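PDB 6WCD: DNA-(apurinic or apyrimidinic site) lyase from Xenopus laevis, which acts in DNA base excision repair as a 3'-5' exonuclease and a weak apurinic/apyrimidinic endonuclease, using magnesium or manganese in its catalytic domain. Local coordinates for residues M1-T14 with G297-P311. Sequence-based numbering, arbitrary orientation. Where two conformers were deposited one is given.
Sequences MKIVSWNINGIRAT and GSDHCPVKAFMKCQP. With MG (magnesium ion), chain B; BU1 (1,4-butanediol), chain D; BU1 (1,4-butanediol), chain F.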
ATOM      1  N   MET A   1      -9.764   8.396  12.773  1.00 20.84           N
ATOM      2  CA  MET A   1      -8.853   7.265  12.275  1.00 19.55           C
ATOM      3  C   MET A   1      -7.896   7.850  11.271  1.00 19.79           C
ATOM      4  O   MET A   1      -8.285   8.662  10.444  1.00 19.28           O
ATOM      5  CB  MET A   1      -9.646   6.166  11.613  1.00 22.63           C
ATOM      6  CG  MET A   1      -8.929   4.878  11.467  1.00 30.35           C
ATOM      7  SD  MET A   1     -10.206   3.692  10.950  1.00 37.15           S
ATOM      8  CE  MET A   1      -9.133   2.426  10.329  1.00 44.66           C
ATOM      9  N   LYS A   2      -6.640   7.482  11.361  1.00 13.22           N
ATOM     10  CA  LYS A   2      -5.627   7.974  10.444  1.00 12.16           C
ATOM     11  C   LYS A   2      -4.835   6.841   9.839  1.00 13.14           C
ATOM     12  O   LYS A   2      -4.516   5.856  10.518  1.00 12.77           O
ATOM     13  CB  LYS A   2      -4.697   8.893  11.210  1.00 15.00           C
ATOM     14  CG  LYS A   2      -5.363  10.173  11.635  1.00 17.47           C
ATOM     15  CD  LYS A   2      -4.504  10.983  12.577  1.00 17.98           C
ATOM     16  CE  LYS A   2      -4.277  10.287  13.881  1.00 23.78           C
ATOM     17  NZ  LYS A   2      -3.757  11.274  14.892  1.00 49.82           N
ATOM     18  N   ILE A   3      -4.502   6.977   8.555  1.00 10.68           N
ATOM     19  CA  ILE A   3      -3.755   5.952   7.833  0.53  9.71           C
ATOM     20  C   ILE A   3      -2.663   6.601   7.000  1.00 10.64           C
ATOM     21  O   ILE A   3      -2.862   7.634   6.361  1.00 12.63           O
ATOM     22  CB  ILE A   3      -4.685   5.099   6.953  0.53 13.01           C
ATOM     23  CG1 ILE A   3      -3.927   3.943   6.309  0.53 14.60           C
ATOM     24  CG2 ILE A   3      -5.381   5.960   5.901  0.53  9.96           C
ATOM     25  CD1 ILE A   3      -4.846   2.860   5.839  0.53 14.51           C
ATOM     26  N   VAL A   4      -1.477   6.012   7.054  1.00 10.51           N
ATOM     27  CA  VAL A   4      -0.303   6.516   6.375  1.00 11.18           C
ATOM     28  C   VAL A   4       0.181   5.457   5.405  1.00 11.10           C
ATOM     29  O   VAL A   4       0.125   4.254   5.702  1.00 10.93           O
ATOM     30  CB  VAL A   4       0.813   6.871   7.369  1.00 11.47           C
ATOM     31  CG1 VAL A   4       2.171   7.034   6.700  1.00 14.15           C
ATOM     32  CG2 VAL A   4       0.481   8.124   8.125  1.00 13.15           C
ATOM     33  N   SER A   5       0.677   5.906   4.277  1.00  9.91           N
ATOM     34  CA  SER A   5       1.385   5.059   3.303  1.00  9.98           C
ATOM     35  C   SER A   5       2.751   5.678   3.036  1.00 10.73           C
ATOM     36  O   SER A   5       2.861   6.890   2.852  1.00 11.69           O
ATOM     37  CB  SER A   5       0.612   4.958   2.000  1.00 12.69           C
ATOM     38  OG  SER A   5       1.211   4.108   1.073  1.00 14.73           O
ATOM     39  N   TRP A   6       3.792   4.850   2.987  1.00 10.07           N
ATOM     40  CA  TRP A   6       5.137   5.359   2.772  1.00  8.52           C
ATOM     41  C   TRP A   6       6.033   4.325   2.133  1.00  9.13           C
ATOM     42  O   TRP A   6       6.247   3.242   2.698  1.00 10.74           O
ATOM     43  CB  TRP A   6       5.759   5.801   4.094  1.00 10.29           C
ATOM     44  CG  TRP A   6       7.067   6.566   3.996  1.00 10.10           C
ATOM     45  CD1 TRP A   6       7.584   7.238   2.891  1.00 11.00           C
ATOM     46  CD2 TRP A   6       8.007   6.761   5.043  1.00 10.76           C
ATOM     47  NE1 TRP A   6       8.741   7.839   3.233  1.00 11.91           N
ATOM     48  CE2 TRP A   6       9.057   7.523   4.550  1.00 11.01           C
ATOM     49  CE3 TRP A   6       8.059   6.339   6.380  1.00 11.91           C
ATOM     50  CZ2 TRP A   6      10.147   7.928   5.318  1.00 13.62           C
ATOM     51  CZ3 TRP A   6       9.152   6.686   7.130  1.00 14.86           C
ATOM     52  CH2 TRP A   6      10.180   7.488   6.636  1.00 14.74           C
ATOM     53  N   ASN A   7       6.602   4.653   0.967  1.00 10.17           N
ATOM     54  CA  ASN A   7       7.655   3.832   0.377  1.00  9.71           C
ATOM     55  C   ASN A   7       8.923   4.271   1.082  1.00 10.61           C
ATOM     56  O   ASN A   7       9.430   5.388   0.884  1.00 11.76           O
ATOM     57  CB  ASN A   7       7.760   4.016  -1.117  1.00 10.34           C
ATOM     58  CG  ASN A   7       8.912   3.218  -1.694  1.00 13.02           C
ATOM     59  OD1 ASN A   7       9.952   3.062  -1.080  1.00 12.44           O
ATOM     60  ND2 ASN A   7       8.734   2.724  -2.901  1.00 16.16           N
ATOM     61  N   ILE A   8       9.391   3.419   1.999  1.00 10.92           N
ATOM     62  CA  ILE A   8      10.436   3.764   2.946  1.00  9.77           C
ATOM     63  C   ILE A   8      11.825   3.441   2.432  1.00 10.10           C
ATOM     64  O   ILE A   8      12.823   3.802   3.069  1.00 12.12           O
ATOM     65  CB  ILE A   8      10.113   3.064   4.293  1.00 10.78           C
ATOM     66  CG1 ILE A   8      10.912   3.639   5.433  1.00 13.28           C
ATOM     67  CG2 ILE A   8      10.335   1.551   4.195  1.00 12.51           C
ATOM     68  CD1 ILE A   8      10.430   3.124   6.848  1.00 13.52           C
ATOM     69  N   ASN A   9      11.926   2.827   1.248  1.00 11.42           N
ATOM     70  CA  ASN A   9      13.217   2.556   0.609  1.00 10.99           C
ATOM     71  C   ASN A   9      14.161   1.798   1.532  1.00 11.65           C
ATOM     72  O   ASN A   9      15.370   2.053   1.564  1.00 15.18           O
ATOM     73  CB  ASN A   9      13.893   3.845   0.086  1.00 12.17           C
ATOM     74  CG  ASN A   9      14.952   3.544  -0.968  1.00 14.20           C
ATOM     75  OD1 ASN A   9      14.757   2.711  -1.857  1.00 15.33           O
ATOM     76  ND2 ASN A   9      16.085   4.196  -0.864  1.00 18.95           N
ATOM     77  N   GLY A  10      13.577   0.840   2.251  1.00 11.79           N
ATOM     78  CA  GLY A  10      14.338   0.027   3.179  1.00 13.33           C
ATOM     79  C   GLY A  10      14.107   0.501   4.629  1.00 12.52           C
ATOM     80  O   GLY A  10      14.534   1.600   4.999  1.00 13.92           O
ATOM     81  N   ILE A  11      13.482  -0.325   5.461  1.00 12.31           N
ATOM     82  CA  ILE A  11      13.286   0.041   6.867  1.00 11.28           C
ATOM     83  C   ILE A  11      14.602   0.345   7.551  1.00 12.98           C
ATOM     84  O   ILE A  11      14.763   1.367   8.225  1.00 14.84           O
ATOM     85  CB  ILE A  11      12.528  -1.053   7.615  1.00 12.44           C
ATOM     86  CG1 ILE A  11      11.075  -1.102   7.160  1.00 12.91           C
ATOM     87  CG2 ILE A  11      12.574  -0.832   9.129  1.00 15.18           C
ATOM     88  CD1 ILE A  11      10.285  -2.287   7.733  1.00 13.51           C
ATOM     89  N   ARG A  12      15.575  -0.542   7.421  1.00 14.00           N
ATOM     90  CA  ARG A  12      16.884  -0.349   8.046  1.00 15.22           C
ATOM     91  C   ARG A  12      17.598   0.891   7.512  1.00 18.24           C
ATOM     92  O   ARG A  12      18.302   1.575   8.267  1.00 17.88           O
ATOM     93  CB  ARG A  12      17.742  -1.588   7.843  1.00 20.01           C
ATOM     94  CG  ARG A  12      17.317  -2.812   8.687  1.00 18.24           C
ATOM     95  CD  ARG A  12      17.631  -2.554  10.101  1.00 19.46           C
ATOM     96  NE  ARG A  12      17.433  -3.716  10.970  1.00 17.05           N
ATOM     97  CZ  ARG A  12      17.942  -3.769  12.182  1.00 18.12           C
ATOM     98  NH1 ARG A  12      18.657  -2.751  12.664  1.00 17.84           N
ATOM     99  NH2 ARG A  12      17.822  -4.887  12.914  1.00 20.21           N
ATOM    100  N   ALA A  13      17.435   1.193   6.214  1.00 17.64           N
ATOM    101  CA  ALA A  13      18.176   2.275   5.569  1.00 17.24           C
ATOM    102  C   ALA A  13      17.770   3.670   6.069  1.00 16.83           C
ATOM    103  O   ALA A  13      18.514   4.633   5.837  1.00 18.99           O
ATOM    104  CB  ALA A  13      17.961   2.147   4.072  1.00 18.11           C
ATOM    105  N   THR A  14      16.652   3.801   6.756  1.00 15.75           N
ATOM    106  CA  THR A  14      16.316   5.091   7.351  1.00 17.10           C
ATOM    107  C   THR A  14      17.273   5.493   8.464  1.00 18.65           C
ATOM    108  O   THR A  14      17.386   6.682   8.770  1.00 20.38           O
ATOM    109  CB  THR A  14      14.903   5.099   7.929  1.00 18.83           C
ATOM    110  OG1 THR A  14      14.806   4.117   8.995  1.00 18.24           O
ATOM    111  CG2 THR A  14      13.884   4.807   6.882  1.00 17.22           C
ATOM    112  N   GLY A 297      14.120  10.524   5.302  1.00 18.29           N
ATOM    113  CA  GLY A 297      14.607   9.154   5.523  1.00 19.33           C
ATOM    114  C   GLY A 297      14.477   8.233   4.351  1.00 17.51           C
ATOM    115  O   GLY A 297      15.095   7.155   4.365  1.00 19.34           O
ATOM    116  N   SER A 298      13.727   8.627   3.314  1.00 13.96           N
ATOM    117  CA  SER A 298      13.524   7.825   2.129  1.00 12.08           C
ATOM    118  C   SER A 298      13.679   8.709   0.894  1.00 13.49           C
ATOM    119  O   SER A 298      13.727   9.958   1.017  1.00 15.47           O
ATOM    120  CB  SER A 298      12.146   7.153   2.195  1.00 13.55           C
ATOM    121  OG  SER A 298      11.868   6.482   1.004  1.00 13.50           O
ATOM    122  N   ASP A 299      13.649   8.092  -0.263  1.00 14.41           N
ATOM    123  CA  ASP A 299      13.559   8.841  -1.491  1.00 13.56           C
ATOM    124  C   ASP A 299      12.093   9.235  -1.802  1.00 16.01           C
ATOM    125  O   ASP A 299      11.835   9.952  -2.675  1.00 16.19           O
ATOM    126  CB  ASP A 299      14.282   8.179  -2.679  1.00 15.99           C
ATOM    127  CG  ASP A 299      13.837   6.754  -2.975  1.00 18.53           C
ATOM    128  OD1 ASP A 299      13.104   6.157  -2.231  1.00 15.63           O
ATOM    129  OD2 ASP A 299      14.293   6.283  -4.016  1.00 19.86           O
ATOM    130  N   HIS A 300      11.141   8.665  -1.071  1.00 13.28           N
ATOM    131  CA  HIS A 300       9.757   9.088  -1.130  1.00 12.58           C
ATOM    132  C   HIS A 300       9.410   9.749   0.196  1.00 13.11           C
ATOM    133  O   HIS A 300      10.044   9.444   1.231  1.00 12.83           O
ATOM    134  CB  HIS A 300       8.773   7.925  -1.307  1.00 11.80           C
ATOM    135  CG  HIS A 300       8.956   7.120  -2.550  1.00 13.67           C
ATOM    136  ND1 HIS A 300       7.900   6.879  -3.401  1.00 16.55           N
ATOM    137  CD2 HIS A 300       9.993   6.402  -3.021  1.00 16.22           C
ATOM    138  CE1 HIS A 300       8.299   6.083  -4.379  1.00 16.98           C
ATOM    139  NE2 HIS A 300       9.570   5.783  -4.189  1.00 15.00           N
ATOM    140  N   CYS A 301       8.362  10.542   0.194  1.00 12.03           N
ATOM    141  CA  CYS A 301       7.759  10.965   1.455  1.00 11.12           C
ATOM    142  C   CYS A 301       6.414  10.284   1.648  1.00 12.91           C
ATOM    143  O   CYS A 301       5.830   9.762   0.704  1.00 13.07           O
ATOM    144  CB  CYS A 301       7.594  12.479   1.540  1.00 13.92           C
ATOM    145  SG  CYS A 301       6.378  13.185   0.454  1.00 14.66           S
ATOM    146  N   PRO A 302       5.892  10.254   2.866  1.00 10.57           N
ATOM    147  CA  PRO A 302       4.601   9.618   3.097  1.00 11.78           C
ATOM    148  C   PRO A 302       3.425  10.423   2.561  1.00 11.20           C
ATOM    149  O   PRO A 302       3.504  11.636   2.306  1.00 13.20           O
ATOM    150  CB  PRO A 302       4.494   9.564   4.631  1.00 12.14           C
ATOM    151  CG  PRO A 302       5.871   9.827   5.126  1.00 11.45           C
ATOM    152  CD  PRO A 302       6.500  10.740   4.090  1.00 11.48           C
ATOM    153  N   VAL A 303       2.305   9.719   2.455  1.00 11.04           N
ATOM    154  CA  VAL A 303       0.982  10.308   2.271  1.00 10.36           C
ATOM    155  C   VAL A 303       0.091   9.838   3.425  1.00 11.04           C
ATOM    156  O   VAL A 303       0.326   8.792   4.031  1.00 10.41           O
ATOM    157  CB  VAL A 303       0.374   9.959   0.916  1.00 12.25           C
ATOM    158  CG1 VAL A 303       1.263  10.513  -0.202  1.00 14.84           C
ATOM    159  CG2 VAL A 303       0.271   8.452   0.697  1.00 13.19           C
ATOM    160  N   LYS A 304      -0.886  10.664   3.793  1.00 12.38           N
ATOM    161  CA  LYS A 304      -1.677  10.404   4.994  1.00 11.27           C
ATOM    162  C   LYS A 304      -3.124  10.789   4.758  1.00 11.23           C
ATOM    163  O   LYS A 304      -3.415  11.846   4.194  1.00 13.36           O
ATOM    164  CB  LYS A 304      -1.092  11.172   6.185  1.00 11.74           C
ATOM    165  CG  LYS A 304      -1.771  10.924   7.521  1.00 13.33           C
ATOM    166  CD  LYS A 304      -0.926  11.520   8.663  1.00 15.49           C
ATOM    167  CE  LYS A 304      -1.565  11.242   9.963  1.00 17.54           C
ATOM    168  NZ  LYS A 304      -0.629  11.806  11.010  1.00 19.26           N
ATOM    169  N   ALA A 305      -4.041   9.946   5.217  1.00 11.16           N
ATOM    170  CA  ALA A 305      -5.454  10.256   5.188  1.00 11.95           C
ATOM    171  C   ALA A 305      -6.035  10.295   6.592  1.00 12.22           C
ATOM    172  O   ALA A 305      -5.585   9.567   7.502  1.00 12.19           O
ATOM    173  CB  ALA A 305      -6.229   9.265   4.364  1.00 16.58           C
ATOM    174  N   PHE A 306      -7.057  11.124   6.717  1.00 12.83           N
ATOM    175  CA  PHE A 306      -7.747  11.433   7.980  1.00 12.29           C
ATOM    176  C   PHE A 306      -9.192  11.055   7.724  1.00 13.91           C
ATOM    177  O   PHE A 306      -9.803  11.542   6.771  1.00 15.33           O
ATOM    178  CB  PHE A 306      -7.629  12.921   8.342  1.00 14.14           C
ATOM    179  CG  PHE A 306      -6.197  13.385   8.534  1.00 14.21           C
ATOM    180  CD1 PHE A 306      -5.404  13.722   7.443  1.00 16.58           C
ATOM    181  CD2 PHE A 306      -5.651  13.533   9.796  1.00 16.58           C
ATOM    182  CE1 PHE A 306      -4.110  14.120   7.646  1.00 18.18           C
ATOM    183  CE2 PHE A 306      -4.376  13.972   9.976  1.00 20.69           C
ATOM    184  CZ  PHE A 306      -3.606  14.274   8.857  1.00 20.62           C
ATOM    185  N   MET A 307      -9.744  10.188   8.569  1.00 15.27           N
ATOM    186  CA  MET A 307     -11.086   9.662   8.368  0.58 14.54           C
ATOM    187  C   MET A 307     -11.908   9.787   9.653  1.00 14.10           C
ATOM    188  O   MET A 307     -11.366   9.765  10.753  1.00 15.83           O
ATOM    189  CB  MET A 307     -10.971   8.194   7.931  0.58 18.42           C
ATOM    190  CG  MET A 307     -10.014   8.018   6.719  0.58 17.03           C
ATOM    191  SD  MET A 307      -9.599   6.269   6.443  0.58 20.15           S
ATOM    192  CE  MET A 307     -11.224   5.637   6.011  0.58 27.24           C
ATOM    193  N   LYS A 308     -13.195   9.888   9.489  1.00 15.26           N
ATOM    194  CA  LYS A 308     -14.102  10.090  10.619  1.00 15.50           C
ATOM    195  C   LYS A 308     -14.646   8.766  11.146  1.00 16.67           C
ATOM    196  O   LYS A 308     -15.216   8.755  12.261  1.00 20.40           O
ATOM    197  CB  LYS A 308     -15.214  11.070  10.258  1.00 21.72           C
ATOM    198  CG  LYS A 308     -16.168  10.536   9.282  1.00 21.05           C
ATOM    199  CD  LYS A 308     -17.177  11.561   8.764  1.00 24.81           C
ATOM    200  CE  LYS A 308     -16.533  12.570   7.836  1.00 30.65           C
ATOM    201  NZ  LYS A 308     -17.573  13.450   7.170  1.00 33.50           N
ATOM    202  N   CYS A 309     -14.463   7.692  10.426  1.00 18.12           N
ATOM    203  CA  CYS A 309     -14.924   6.391  10.914  1.00 20.51           C
ATOM    204  C   CYS A 309     -14.042   5.875  12.045  1.00 19.77           C
ATOM    205  O   CYS A 309     -12.896   6.297  12.225  1.00 20.48           O
ATOM    206  CB  CYS A 309     -14.964   5.369   9.796  1.00 18.78           C
ATOM    207  SG  CYS A 309     -13.440   5.209   8.849  1.00 23.96           S
ATOM    208  N   GLN A 310     -14.635   5.025  12.882  1.00 17.23           N
ATOM    209  CA  GLN A 310     -13.986   4.571  14.125  1.00 15.63           C
ATOM    210  C   GLN A 310     -13.775   3.059  14.075  1.00 18.19           C
ATOM    211  O   GLN A 310     -14.694   2.303  13.746  1.00 18.31           O
ATOM    212  CB  GLN A 310     -14.818   4.947  15.335  1.00 17.93           C
ATOM    213  CG  GLN A 310     -15.119   6.454  15.419  1.00 19.02           C
ATOM    214  CD  GLN A 310     -13.859   7.290  15.566  1.00 18.91           C
ATOM    215  OE1 GLN A 310     -12.976   6.948  16.347  1.00 21.85           O
ATOM    216  NE2 GLN A 310     -13.732   8.340  14.745  1.00 18.65           N
ATOM    217  N   PRO A 311     -12.592   2.586  14.393  1.00 16.39           N
ATOM    218  CA  PRO A 311     -12.291   1.166  14.222  1.00 15.38           C
ATOM    219  C   PRO A 311     -12.747   0.354  15.411  1.00 16.61           C
ATOM    220  O   PRO A 311     -12.821   0.831  16.544  1.00 20.52           O
ATOM    221  CB  PRO A 311     -10.770   1.170  14.117  1.00 18.08           C
ATOM    222  CG  PRO A 311     -10.372   2.255  14.969  1.00 22.41           C
ATOM    223  CD  PRO A 311     -11.390   3.346  14.765  1.00 20.52           C
TER
HETATM  224 MG    MG B 401      13.446   2.312  -3.442  1.00 14.93          MG
HETATM  225  C1  BU1 D 403      -8.823   4.892  18.627  1.00 64.40           C
HETATM  226  C2  BU1 D 403      -8.145   4.875  17.250  1.00 51.67           C
HETATM  227  C3  BU1 D 403      -8.508   6.101  16.412  1.00 40.99           C
HETATM  228  C4  BU1 D 403      -9.766   5.805  15.610  1.00 50.66           C
HETATM  229  O5  BU1 D 403     -10.025   4.163  18.608  1.00 50.27           O
HETATM  230  O6  BU1 D 403     -10.409   6.952  15.097  1.00 21.86           O
HETATM  231  C1  BU1 F 405      20.632  -2.294   5.365  1.00 53.30           C
HETATM  232  C2  BU1 F 405      20.679  -0.777   5.643  1.00 45.68           C
HETATM  233  C3  BU1 F 405      20.958  -0.032   4.336  1.00 65.72           C
HETATM  234  C4  BU1 F 405      21.719   1.275   4.581  1.00 69.01           C
HETATM  235  O5  BU1 F 405      20.220  -3.069   6.481  1.00 31.80           O
HETATM  236  O6  BU1 F 405      21.546   2.154   3.489  1.00 66.51           O
HETATM  237  O   HOH W   1      -1.704  13.096  13.342  1.00 29.42           O
HETATM  238  O   HOH W   2       5.575   7.115  -0.107  1.00 13.15           O
HETATM  239  O   HOH W   3      12.108   3.734  -2.727  1.00 14.35           O
HETATM  240  O   HOH W   4      15.602   4.558   3.630  1.00 18.25           O
HETATM  241  O   HOH W   5      18.187   7.400   4.852  1.00 35.81           O
HETATM  242  O   HOH W   6      14.319   3.788  -4.603  1.00 18.33           O
HETATM  243  O   HOH W   7      14.844   0.896  -4.205  1.00 18.78           O
HETATM  244  O   HOH W   8      12.126   1.874  -4.987  1.00 20.33           O
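Ile-3 with Ala-305 and Ser-5 with Val-303 are joined by paired backbone hydrogen bonds that knit strand 2-7 to strand 303-307; the two run antiparallel, the axes of the strand segments 4.7 Å apart at closest approach. Met-1 and Met-307 exchange two more bonds at the chain start. The non-hydrogen-bonded pairs alternate with these: Val-4 CG2 rests on the extended Lys-304 chain, and one water accepts from NZ of both Lys-2 and Lys-304, with 5.0 Å between the two NZ atoms. Lys-304 NZ also bonds the carbonyls of Leu-25 and Asp-26.

Before Val-303, where the regular pairing ends, side chains supply the hydrogen bonds. Trp-6 NE1 donates to His-300 O (2.9 Å), which lies in the indole plane, although the donor stands well above the carbonyl plane. Pro-302 CG covers one face of the same indole, 3.6 Å from the centroid of its five-membered ring, while Ile-8 CG1 lies over the opposite face. An alanine in place of Trp-6 would probably leave the His-300 carbonyl without this donor and open a gap between Pro-302 and Ile-8. Ser-298 OG, swung away from its own backbone N (chi1 174°), donates to Asn-7 O at 2.7 Å and accepts from His-300 N, closing an ST turn.

At the active-site end the contact is a stack. The Asn-7 amide lies over the imidazole of His-300, the probable proton acceptor, planes 10° apart, with CB in CH-pi contact above the ring centre; outside the pair, Asn-7 ND2 bonds Asp-183 and His-300 ND1 bonds Asp-273.

Metal binding completes the contact. Asn-9 OD1 holds magnesium at 2.1 Å together with Glu-34 and four waters, whereas Asp-299 reaches the ion through two of those waters; one of them also donates to Asn-7 OD1. Adjoining central strands whose end loops carry Asn-9, Asp-299 and, probably, a catalytic His-300 are characteristic of the DNase I-like fold of the AP/ExoA nucleases.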